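Local coordinates for botulinum neurotoxin type G (Clostridium botulinum, PDB 3MPP), which attaches the toxin to the surface of nerve cells through its receptor-binding domain, so that its zinc-protease light chain can be delivered into the cytosol, at residues 74-79 with 192-197; 88-93 with 106-111; 323-328 with 344-349; 370-375 with 399-404. The protein carries 4 engineered substitutions. All blocks are in the same frame, centred on the assembly; numbering follows the deposited sequence.

Contact 1 (74-79 with 192-197)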
# COMPACT_ATOMS: atom_id res chain seq x y z
N ARG A 74 -7.68 -3.50 0.25
CA ARG A 74 -6.96 -3.16 1.48
C ARG A 74 -7.72 -3.76 2.64
O ARG A 74 -8.85 -3.37 2.89
CB ARG A 74 -6.95 -1.65 1.72
CG ARG A 74 -5.76 -0.89 1.24
CD ARG A 74 -5.77 0.49 1.89
NE ARG A 74 -5.17 0.41 3.20
CZ ARG A 74 -5.30 1.30 4.18
NH1 ARG A 74 -6.05 2.39 4.05
NH2 ARG A 74 -4.68 1.07 5.31
N THR A 75 -7.11 -4.70 3.34
CA THR A 75 -7.79 -5.34 4.45
C THR A 75 -7.00 -5.11 5.74
O THR A 75 -5.78 -5.17 5.74
CB THR A 75 -8.00 -6.87 4.17
OG1 THR A 75 -8.43 -7.53 5.36
CG2 THR A 75 -6.71 -7.51 3.70
N PRO A 76 -7.71 -4.88 6.85
CA PRO A 76 -7.06 -4.49 8.11
C PRO A 76 -6.26 -5.62 8.75
O PRO A 76 -6.58 -6.78 8.59
CB PRO A 76 -8.23 -4.12 9.02
CG PRO A 76 -9.48 -4.58 8.33
CD PRO A 76 -9.17 -5.02 6.96
N LYS A 77 -5.22 -5.24 9.49
CA LYS A 77 -4.45 -6.18 10.30
C LYS A 77 -5.39 -6.94 11.23
O LYS A 77 -6.38 -6.40 11.70
CB LYS A 77 -3.44 -5.41 11.15
CG LYS A 77 -2.51 -6.29 11.97
CD LYS A 77 -1.60 -5.39 12.86
CE LYS A 77 -1.11 -6.16 14.08
NZ LYS A 77 -2.24 -6.51 15.01
N TYR A 78 -5.07 -8.19 11.49
CA TYR A 78 -5.74 -8.98 12.51
C TYR A 78 -5.75 -8.26 13.86
O TYR A 78 -4.87 -7.44 14.15
CB TYR A 78 -5.02 -10.32 12.66
CG TYR A 78 -3.51 -10.18 12.71
CD1 TYR A 78 -2.85 -9.84 13.90
CD2 TYR A 78 -2.73 -10.38 11.57
CE1 TYR A 78 -1.45 -9.73 13.94
CE2 TYR A 78 -1.35 -10.25 11.61
CZ TYR A 78 -0.72 -9.92 12.78
OH TYR A 78 0.65 -9.80 12.79
N ASN A 79 -6.76 -8.51 14.67
CA ASN A 79 -6.72 -8.09 16.06
C ASN A 79 -5.96 -9.15 16.85
O ASN A 79 -6.32 -10.34 16.83
CB ASN A 79 -8.12 -7.86 16.64
CG ASN A 79 -8.75 -6.54 16.20
OD1 ASN A 79 -8.06 -5.56 15.90
ND2 ASN A 79 -10.07 -6.51 16.18
N THR A 192 -18.11 -7.76 13.80
CA THR A 192 -18.92 -6.60 13.42
C THR A 192 -18.07 -5.37 13.10
O THR A 192 -18.57 -4.41 12.54
CB THR A 192 -19.98 -6.22 14.48
OG1 THR A 192 -19.33 -5.94 15.73
CG2 THR A 192 -20.99 -7.37 14.66
N THR A 193 -16.78 -5.41 13.47
CA THR A 193 -15.90 -4.29 13.20
C THR A 193 -15.18 -4.41 11.87
O THR A 193 -14.45 -3.50 11.48
CB THR A 193 -14.83 -4.10 14.30
OG1 THR A 193 -13.85 -5.15 14.20
CG2 THR A 193 -15.48 -4.09 15.68
N LYS A 194 -15.38 -5.53 11.16
CA LYS A 194 -14.63 -5.78 9.93
C LYS A 194 -14.97 -4.79 8.83
O LYS A 194 -16.11 -4.33 8.71
CB LYS A 194 -14.86 -7.22 9.41
CG LYS A 194 -13.93 -7.62 8.24
CD LYS A 194 -12.46 -7.69 8.68
CE LYS A 194 -12.17 -8.93 9.53
NZ LYS A 194 -10.81 -8.88 10.18
N PHE A 195 -13.97 -4.43 8.03
CA PHE A 195 -14.21 -3.66 6.82
C PHE A 195 -13.20 -4.09 5.78
O PHE A 195 -12.21 -4.74 6.11
CB PHE A 195 -14.13 -2.15 7.09
CG PHE A 195 -12.78 -1.70 7.58
CD1 PHE A 195 -11.78 -1.35 6.69
CD2 PHE A 195 -12.51 -1.64 8.95
CE1 PHE A 195 -10.52 -0.95 7.14
CE2 PHE A 195 -11.26 -1.24 9.40
CZ PHE A 195 -10.26 -0.89 8.49
N VAL A 196 -13.49 -3.75 4.52
CA VAL A 196 -12.58 -4.03 3.42
C VAL A 196 -12.61 -2.83 2.50
O VAL A 196 -13.69 -2.31 2.21
CB VAL A 196 -13.04 -5.27 2.59
CG1 VAL A 196 -11.96 -5.66 1.60
CG2 VAL A 196 -13.39 -6.44 3.49
N TRP A 197 -11.45 -2.37 2.04
CA TRP A 197 -11.39 -1.29 1.05
C TRP A 197 -11.16 -1.90 -0.33
O TRP A 197 -10.38 -2.84 -0.48
CB TRP A 197 -10.25 -0.29 1.36
CG TRP A 197 -10.56 0.72 2.44
CD1 TRP A 197 -10.25 0.63 3.77
CD2 TRP A 197 -11.22 1.98 2.26
NE1 TRP A 197 -10.69 1.76 4.44
CE2 TRP A 197 -11.28 2.60 3.53
CE3 TRP A 197 -11.79 2.63 1.15
CZ2 TRP A 197 -11.89 3.85 3.72
CZ3 TRP A 197 -12.38 3.87 1.34
CH2 TRP A 197 -12.42 4.47 2.61
O HOH W 1 -8.78 -8.26 8.37
O HOH W 2 -9.13 -7.14 11.88
O HOH W 3 -11.57 -4.16 15.48
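Arg74, Pro76 and Trp197 give up the most surface here, and they mark two different modes of contact. At the Arg74 end the chains form one antiparallel hydrogen-bonded pair: Arg74 N donates to Trp197 O at 2.9 Å, and Trp197 N returns a bond to Arg74 O that is straighter, with an N-H...O angle of 172°. The two side chains leave on the same face of the sheet, which brings Arg74 CB to 3.6 Å from Trp197 CB. Beyond these beta carbons the arginine chain bends at its third torsion and carries its guanidinium group to Asn141 O and, as a salt bridge, to Asp426.

Past Thr75 the backbones diverge, and Pro76 packs between them against Phe195. Its CG sits over one face of the Phe195 ring, 3.9 Å from the centroid and 14° off the normal, a CH-pi contact. The ring reaches this position because Phe195 CG lies between its own backbone N and carbonyl carbon (chi1 61°). Pro76 CD also rests 3.2 Å from Phe195 O.

Farther out, water takes over. Lys194 NZ donates to two waters, one held by Pro76 O at 2.7 Å and the other by Lys77 O, while a third links Asn79 ND2 to Thr193 OG1, which also bonds Asp191. The contact thus ties the end of strand 67-74 to the first part of strand 195-204 in the N-terminal subdomain. Its chemistry runs from direct backbone bonds through proline-aromatic packing to solvent-mediated bridges, which suggests a tighter junction at Arg74 and a probably more adaptable one toward Asn79.

Contact 2 (88-93 with 106-111); sequences QNEYTI and SIKGNR
Tyr91 and Ile107 exchange two backbone hydrogen bonds that set the register of the hairpin formed by strands 90-98 and 103-108. Tyr91 N donates to Ile107 O at 2.9 Å, almost in line with the carbonyl, and Ile107 N donates to Tyr91 O at 2.8 Å; both are nearly straight. Ile107 O also lies over one face of the Tyr91 ring and receives a CA-H...O contact from Glu90.

On the face carrying Glu90 and Ser106, the serine hydroxyl donates to Glu90 OE2 at 2.6 Å, meeting the anti side of the carboxylate 17° out of its plane. Glu90 CG is anti to the backbone N (chi1 -177°) and the chain beyond is extended, which carries the carboxylate across to the hydroxyl.

Another water joins Asn89 O to Gly109 N where the strands diverge. Gly109 lies in a type II' turn closed by Lys108 N to Arg111 O and Arg111 N to Lys108 O, while the Asn89 side chain bonds Asn188 O and Thr190 N.

The side carrying Tyr91, Ile107 and Ile93 is mainly apolar: Ile107 CG2 lies 3.7 Å from Tyr91 CZ, and Ile93 CD1 meets Ile107 CD1 at 3.9 Å. Opposite, in this sheet of the N-terminal subdomain's lectin-like fold, Glu90, Ser106 and Lys108 are polar groups that also pack on Ile113. The buried Ser106 hydroxyl is thus satisfied directly by Glu90, whereas the more exposed Glu90 OE1 and Lys108 NZ, 5.0 Å apart, are joined through a water, which implies that solvent mediates their pairing.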
# COMPACT_ATOMS: atom_id res chain seq x y z
N GLN A 88 -10.32 -18.33 11.09
CA GLN A 88 -11.32 -19.37 10.83
C GLN A 88 -12.57 -18.87 10.10
O GLN A 88 -13.33 -19.67 9.55
CB GLN A 88 -11.71 -20.06 12.13
CG GLN A 88 -10.52 -20.75 12.81
CD GLN A 88 -10.90 -21.50 14.07
OE1 GLN A 88 -12.06 -21.88 14.25
NE2 GLN A 88 -9.93 -21.72 14.95
N ASN A 89 -12.78 -17.56 10.09
CA ASN A 89 -14.00 -16.99 9.51
C ASN A 89 -13.78 -16.58 8.06
O ASN A 89 -13.11 -15.58 7.78
CB ASN A 89 -14.52 -15.83 10.37
CG ASN A 89 -15.73 -15.09 9.75
OD1 ASN A 89 -15.78 -13.86 9.78
ND2 ASN A 89 -16.71 -15.83 9.25
N GLU A 90 -14.31 -17.39 7.14
CA GLU A 90 -14.28 -17.04 5.73
C GLU A 90 -15.56 -16.30 5.37
O GLU A 90 -16.66 -16.75 5.69
CB GLU A 90 -14.11 -18.29 4.84
CG GLU A 90 -14.01 -17.94 3.36
CD GLU A 90 -13.97 -19.16 2.45
OE1 GLU A 90 -13.82 -20.28 2.96
OE2 GLU A 90 -14.09 -18.98 1.22
N TYR A 91 -15.41 -15.16 4.71
CA TYR A 91 -16.57 -14.38 4.32
C TYR A 91 -16.42 -13.90 2.89
O TYR A 91 -15.33 -13.56 2.45
CB TYR A 91 -16.79 -13.19 5.28
CG TYR A 91 -15.59 -12.28 5.45
CD1 TYR A 91 -15.42 -11.15 4.65
CD2 TYR A 91 -14.62 -12.57 6.41
CE1 TYR A 91 -14.30 -10.32 4.81
CE2 TYR A 91 -13.51 -11.75 6.57
CZ TYR A 91 -13.36 -10.63 5.78
OH TYR A 91 -12.25 -9.85 5.95
N THR A 92 -17.54 -13.91 2.17
CA THR A 92 -17.57 -13.44 0.80
C THR A 92 -17.48 -11.91 0.82
O THR A 92 -17.96 -11.26 1.75
CB THR A 92 -18.89 -13.90 0.14
OG1 THR A 92 -18.97 -15.31 0.25
CG2 THR A 92 -18.94 -13.52 -1.33
N ILE A 93 -16.82 -11.34 -0.19
CA ILE A 93 -16.79 -9.90 -0.35
C ILE A 93 -17.35 -9.47 -1.70
O ILE A 93 -17.95 -8.41 -1.81
CB ILE A 93 -15.37 -9.31 -0.17
CG1 ILE A 93 -14.39 -9.95 -1.15
CG2 ILE A 93 -14.88 -9.50 1.27
CD1 ILE A 93 -13.06 -9.17 -1.23
N SER A 106 -13.72 -14.34 -1.78
CA SER A 106 -13.88 -14.34 -0.33
C SER A 106 -12.55 -14.10 0.38
O SER A 106 -11.47 -14.23 -0.21
CB SER A 106 -14.53 -15.65 0.13
OG SER A 106 -13.65 -16.74 -0.07
N ILE A 107 -12.63 -13.74 1.64
CA ILE A 107 -11.45 -13.50 2.44
C ILE A 107 -11.53 -14.44 3.63
O ILE A 107 -12.60 -14.65 4.20
CB ILE A 107 -11.37 -12.03 2.90
CG1 ILE A 107 -11.04 -11.13 1.70
CG2 ILE A 107 -10.35 -11.88 4.02
CD1 ILE A 107 -10.95 -9.65 2.03
N LYS A 108 -10.40 -15.07 3.96
CA LYS A 108 -10.32 -15.85 5.18
C LYS A 108 -8.99 -15.53 5.85
O LYS A 108 -7.95 -16.11 5.52
CB LYS A 108 -10.45 -17.35 4.89
CG LYS A 108 -10.65 -18.21 6.13
CD LYS A 108 -10.62 -19.69 5.78
CE LYS A 108 -10.94 -20.58 6.97
NZ LYS A 108 -10.85 -22.01 6.56
N GLY A 109 -9.03 -14.59 6.78
CA GLY A 109 -7.82 -14.18 7.46
C GLY A 109 -6.84 -13.62 6.46
O GLY A 109 -7.13 -12.64 5.77
N ASN A 110 -5.67 -14.24 6.39
CA ASN A 110 -4.61 -13.80 5.51
C ASN A 110 -4.67 -14.50 4.15
O ASN A 110 -3.67 -14.60 3.45
CB ASN A 110 -3.25 -14.04 6.17
CG ASN A 110 -3.05 -15.49 6.56
OD1 ASN A 110 -4.00 -16.18 6.97
ND2 ASN A 110 -1.82 -15.97 6.44
N ARG A 111 -5.86 -14.97 3.78
CA ARG A 111 -6.07 -15.60 2.48
C ARG A 111 -7.09 -14.83 1.67
O ARG A 111 -8.15 -14.46 2.18
CB ARG A 111 -6.57 -17.04 2.62
CG ARG A 111 -5.55 -18.05 3.07
CD ARG A 111 -6.12 -19.46 3.07
NE ARG A 111 -5.06 -20.42 3.36
CZ ARG A 111 -5.15 -21.72 3.18
NH1 ARG A 111 -6.27 -22.27 2.71
NH2 ARG A 111 -4.10 -22.49 3.47
O HOH W 4 -12.84 -22.47 9.24
O HOH W 5 -11.27 -13.92 8.50
O HOH W 6 -13.60 -21.87 5.26

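Contact 3 (323-328 with 344-349)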
# COMPACT_ATOMS: atom_id res chain seq x y z
N TYR A 323 17.88 19.48 8.87
CA TYR A 323 18.83 20.35 8.15
C TYR A 323 20.01 19.59 7.56
O TYR A 323 20.52 18.63 8.14
CB TYR A 323 19.34 21.49 9.04
CG TYR A 323 18.30 22.53 9.39
CD1 TYR A 323 18.13 23.66 8.62
CD2 TYR A 323 17.47 22.35 10.50
CE1 TYR A 323 17.17 24.62 8.94
CE2 TYR A 323 16.51 23.29 10.83
CZ TYR A 323 16.36 24.42 10.05
OH TYR A 323 15.39 25.32 10.38
N VAL A 324 20.44 20.06 6.40
CA VAL A 324 21.63 19.53 5.75
C VAL A 324 22.82 20.46 5.98
O VAL A 324 22.72 21.67 5.77
CB VAL A 324 21.37 19.35 4.25
CG1 VAL A 324 22.68 19.04 3.51
CG2 VAL A 324 20.35 18.25 4.03
N LEU A 325 23.95 19.90 6.39
CA LEU A 325 25.16 20.71 6.53
C LEU A 325 25.70 21.03 5.14
O LEU A 325 26.22 20.15 4.47
CB LEU A 325 26.20 19.98 7.38
CG LEU A 325 26.07 20.24 8.89
CD1 LEU A 325 24.79 19.63 9.43
CD2 LEU A 325 27.29 19.72 9.65
N VAL A 326 25.58 22.28 4.71
CA VAL A 326 25.92 22.63 3.33
C VAL A 326 27.41 22.75 3.02
O VAL A 326 27.81 22.58 1.88
CB VAL A 326 25.22 23.92 2.87
CG1 VAL A 326 23.75 23.65 2.62
CG2 VAL A 326 25.41 25.02 3.89
N ASN A 327 28.21 23.03 4.04
CA ASN A 327 29.64 23.24 3.83
C ASN A 327 30.48 22.05 4.25
O ASN A 327 31.63 22.20 4.66
CB ASN A 327 30.12 24.50 4.56
CG ASN A 327 29.57 25.78 3.95
OD1 ASN A 327 29.29 26.75 4.66
ND2 ASN A 327 29.41 25.79 2.63
N SER A 328 29.92 20.85 4.16
CA SER A 328 30.70 19.64 4.37
C SER A 328 31.39 19.20 3.09
O SER A 328 30.82 19.27 2.00
CB SER A 328 29.82 18.50 4.89
OG SER A 328 30.56 17.30 4.94
N PRO A 344 22.99 30.02 7.74
CA PRO A 344 23.27 29.63 6.35
C PRO A 344 24.25 28.46 6.22
O PRO A 344 24.47 28.00 5.10
CB PRO A 344 23.90 30.90 5.74
CG PRO A 344 24.02 31.90 6.83
CD PRO A 344 23.63 31.29 8.13
N THR A 345 24.85 27.98 7.31
CA THR A 345 25.68 26.79 7.20
C THR A 345 24.80 25.53 7.13
O THR A 345 25.29 24.42 6.91
CB THR A 345 26.68 26.66 8.35
OG1 THR A 345 25.97 26.58 9.59
CG2 THR A 345 27.66 27.85 8.36
N PHE A 346 23.50 25.71 7.32
CA PHE A 346 22.56 24.60 7.22
C PHE A 346 21.51 24.94 6.17
O PHE A 346 21.28 26.12 5.88
CB PHE A 346 21.89 24.34 8.56
CG PHE A 346 22.85 24.16 9.71
CD1 PHE A 346 23.66 23.03 9.78
CD2 PHE A 346 22.93 25.10 10.72
CE1 PHE A 346 24.55 22.86 10.85
CE2 PHE A 346 23.81 24.93 11.78
CZ PHE A 346 24.62 23.81 11.85
N TYR A 347 20.87 23.92 5.61
CA TYR A 347 19.87 24.14 4.58
C TYR A 347 18.74 23.13 4.74
O TYR A 347 18.98 21.94 4.96
CB TYR A 347 20.53 23.98 3.21
CG TYR A 347 19.69 24.42 2.03
CD1 TYR A 347 19.07 25.66 2.03
CD2 TYR A 347 19.55 23.61 0.90
CE1 TYR A 347 18.32 26.09 0.94
CE2 TYR A 347 18.80 24.04 -0.19
CZ TYR A 347 18.19 25.28 -0.16
OH TYR A 347 17.43 25.71 -1.23
N ASP A 348 17.49 23.60 4.60
CA ASP A 348 16.35 22.74 4.90
C ASP A 348 15.45 22.43 3.71
O ASP A 348 14.51 21.65 3.83
CB ASP A 348 15.51 23.32 6.04
CG ASP A 348 14.96 24.72 5.72
OD1 ASP A 348 15.36 25.33 4.71
OD2 ASP A 348 14.14 25.22 6.51
N VAL A 349 15.75 23.01 2.57
CA VAL A 349 14.94 22.79 1.37
C VAL A 349 15.28 21.45 0.68
O VAL A 349 16.39 21.25 0.16
CB VAL A 349 15.07 23.96 0.39
CG1 VAL A 349 14.22 23.69 -0.84
CG2 VAL A 349 14.66 25.28 1.09
O HOH W 7 14.91 27.40 8.36
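Val324 and Tyr347 form the antiparallel hydrogen-bonded pair at the middle of this contact. Val324 N donates to Tyr347 O at 2.8 Å with an almost straight N-H...O angle of 171°. The return bond, Tyr347 N to Val324 O, is more bent at 137°, although it meets the carbonyl in its plane, on a lone pair. A third bond, Val326 N to Thr345 O at 3.1 Å, continues the pairing into the type I turn that begins at Leu325; here the donor stands above the carbonyl plane.

At the other end, one water joins Tyr323 OH to Asp348 OD2. The hydroxyl is also bonded to Asn341 N, and the carboxylate makes a salt bridge with Arg321. The Tyr323 ring and the carboxylate lie side by side with planes only 7° apart, and Asp348 CB approaches Tyr323 CE1 to 3.6 Å.

Packing surrounds these bonds. Leu325 CD1 abuts the edge of the Phe346 ring in its plane, 3.5 Å from Phe346 CE1, while Thr345 OG1, hydrogen-bonded to Asp343, lies over one face of that ring. Phe346 also stacks with Phe336 of strand 332-339. Val326 CG1 lies a close 3.3 Å from Tyr347 CB, and Val326 CG2 comes nearer still, 3.1 Å from Thr345 O.

The contact joins strands 320-325 and 346-353 of the C-terminal beta-trefoil subdomain near its surface. Three backbone bonds set the alignment and hydrocarbon and aromatic groups flank them, while the polar ends of Tyr323 and Asp348 are satisfied by the shared water and by Asn341 and Arg321 respectively.

Contact 4 (370-375 with 399-404); sequences DTKTFG and ISQWYL
This is a packing contact at the open end of the hairpin of strands 373-382 and 394-400 in the C-terminal beta-trefoil subdomain, and its second segment contains the inferred ganglioside-binding motif, Ser400 to Tyr403. The backbones come nearest at Gly375 and Gln401, with CA atoms 4.2 Å apart, and no clear hydrogen bond joins the two segments directly. Gly375 is central: its CA makes a CA-H...O contact with Ser400 O at 3.3 Å, and its backbone angles (phi 117°, psi -169°) are ones that call for glycine.

On one side of the glycine, Ile399 reaches in with CG1 anti to its backbone N (chi1 -177°). Its CD1 lies 3.4 Å from Gly375 O and 3.8 Å from Phe374 CB, in the buried part of the contact. Thr373 CG2 meets Leu404 CD1 as their side chains cross, though the threonine has two conformers and the exact separation is doubtful. The hydroxyl of the same threonine is bonded to Glu368. The Gln401 side chain bends at its second torsion and lies along the backbone of residues 373-375.

Within the motif, Ser400 OG accepts from Trp402 N at 3.0 Å, an ST turn that leads into the short 3-10 segment 402-404. Trp402, the inferred ganglioside-binding residue, has its CB directed away from residues 370-375, and Tyr403 OH is held by Ile379 N. This mixed contact of hydrocarbon and backbone, with the glycine close to Ser400 and Gln401, places the start of the motif beside strand 373-382, where Ser400 is also bonded through its backbone to Leu376.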
# COMPACT_ATOMS: atom_id res chain seq x y z
N ASP A 370 22.48 24.88 -5.85
CA ASP A 370 21.42 24.22 -6.60
C ASP A 370 22.13 23.58 -7.78
O ASP A 370 21.65 22.60 -8.37
CB ASP A 370 20.37 25.23 -7.07
CG ASP A 370 19.04 24.57 -7.38
OD1 ASP A 370 18.99 23.32 -7.46
OD2 ASP A 370 18.03 25.30 -7.55
N THR A 371 23.28 24.15 -8.12
CA THR A 371 24.24 23.50 -9.00
C THR A 371 25.06 22.54 -8.15
O THR A 371 25.87 21.76 -8.65
CB THR A 371 25.17 24.54 -9.67
OG1 THR A 371 25.94 23.90 -10.70
CG2 THR A 371 26.11 25.15 -8.64
N LYS A 372 24.83 22.61 -6.84
CA LYS A 372 25.52 21.76 -5.88
C LYS A 372 24.55 20.69 -5.36
O LYS A 372 23.53 21.02 -4.75
CB LYS A 372 26.06 22.60 -4.72
CG LYS A 372 27.39 22.12 -4.14
CD LYS A 372 27.27 20.74 -3.49
CE LYS A 372 28.61 20.28 -2.92
NZ LYS A 372 28.49 18.99 -2.16
N THR A 373 24.88 19.43 -5.59
CA THR A 373 24.07 18.31 -5.11
C THR A 373 24.69 17.78 -3.82
O THR A 373 25.89 17.50 -3.79
CB THR A 373 23.99 17.17 -6.16
OG1 THR A 373 23.51 17.69 -7.41
CG2 THR A 373 23.06 16.07 -5.68
N PHE A 374 23.90 17.65 -2.77
CA PHE A 374 24.43 17.19 -1.49
C PHE A 374 24.25 15.68 -1.28
O PHE A 374 24.87 15.10 -0.39
CB PHE A 374 23.85 18.00 -0.32
CG PHE A 374 24.17 19.47 -0.40
CD1 PHE A 374 25.47 19.92 -0.22
CD2 PHE A 374 23.18 20.39 -0.70
CE1 PHE A 374 25.77 21.26 -0.31
CE2 PHE A 374 23.48 21.74 -0.80
CZ PHE A 374 24.78 22.17 -0.60
N GLY A 375 23.42 15.06 -2.11
CA GLY A 375 23.18 13.63 -2.02
C GLY A 375 21.75 13.27 -1.68
O GLY A 375 20.87 14.13 -1.71
N ILE A 399 22.82 12.27 4.98
CA ILE A 399 22.73 12.52 3.55
C ILE A 399 24.07 12.08 2.95
O ILE A 399 25.12 12.34 3.54
CB ILE A 399 22.40 14.00 3.24
CG1 ILE A 399 22.24 14.22 1.72
CG2 ILE A 399 23.46 14.94 3.82
CD1 ILE A 399 21.55 15.55 1.35
N SER A 400 24.03 11.39 1.80
CA SER A 400 25.27 10.89 1.20
C SER A 400 25.28 10.95 -0.33
O SER A 400 24.28 10.66 -0.99
CB SER A 400 25.51 9.45 1.66
OG SER A 400 26.70 8.94 1.10
N GLN A 401 26.42 11.35 -0.89
CA GLN A 401 26.66 11.28 -2.33
C GLN A 401 26.82 9.84 -2.83
O GLN A 401 26.78 9.59 -4.02
CB GLN A 401 27.95 12.05 -2.68
CG GLN A 401 28.05 13.43 -2.09
CD GLN A 401 27.39 14.49 -2.94
OE1 GLN A 401 27.91 15.60 -3.08
NE2 GLN A 401 26.23 14.17 -3.51
N TRP A 402 27.02 8.90 -1.91
CA TRP A 402 27.18 7.48 -2.27
C TRP A 402 25.97 6.97 -3.04
O TRP A 402 26.09 6.16 -3.96
CB TRP A 402 27.41 6.65 -1.01
CG TRP A 402 27.10 5.18 -1.12
CD1 TRP A 402 26.05 4.52 -0.55
CD2 TRP A 402 27.85 4.17 -1.83
NE1 TRP A 402 26.09 3.18 -0.85
CE2 TRP A 402 27.19 2.95 -1.64
CE3 TRP A 402 29.02 4.20 -2.59
CZ2 TRP A 402 27.66 1.75 -2.19
CZ3 TRP A 402 29.48 3.01 -3.15
CH2 TRP A 402 28.81 1.81 -2.94
N TYR A 403 24.80 7.47 -2.66
CA TYR A 403 23.53 7.02 -3.25
C TYR A 403 23.30 7.53 -4.67
O TYR A 403 22.43 7.03 -5.38
CB TYR A 403 22.37 7.41 -2.36
CG TYR A 403 22.39 6.76 -0.98
CD1 TYR A 403 22.31 5.37 -0.83
CD2 TYR A 403 22.47 7.55 0.17
CE1 TYR A 403 22.31 4.79 0.44
CE2 TYR A 403 22.48 6.98 1.42
CZ TYR A 403 22.39 5.62 1.56
OH TYR A 403 22.39 5.10 2.83
N LEU A 404 24.09 8.51 -5.10
CA LEU A 404 23.98 9.04 -6.46
C LEU A 404 24.99 8.42 -7.41
O LEU A 404 24.96 8.67 -8.61
CB LEU A 404 24.14 10.57 -6.46
CG LEU A 404 23.00 11.32 -5.75
CD1 LEU A 404 23.12 12.78 -6.01
CD2 LEU A 404 21.66 10.81 -6.24

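The four contacts form two pairs, one in each receptor-binding subdomain. Contacts 1 and 2 have centres about 11 Å apart and touch through Lys194 and Val196 packing on Tyr91, Ile93 and Ile107; contact 2 is the more buried. Contacts 3 and 4, about 12 Å between centres, share one sheet and meet where Val324 and Val326 face Phe374 and Ile399. Contact 3 lies at the surface, whereas contact 4 is partly buried. Paired backbone bonds align contacts 1, 2 and 3, and water bridges each of them; contact 4 shows close packing around a glycine. Contacts 2 and 3 are about 52 Å apart, centre to centre.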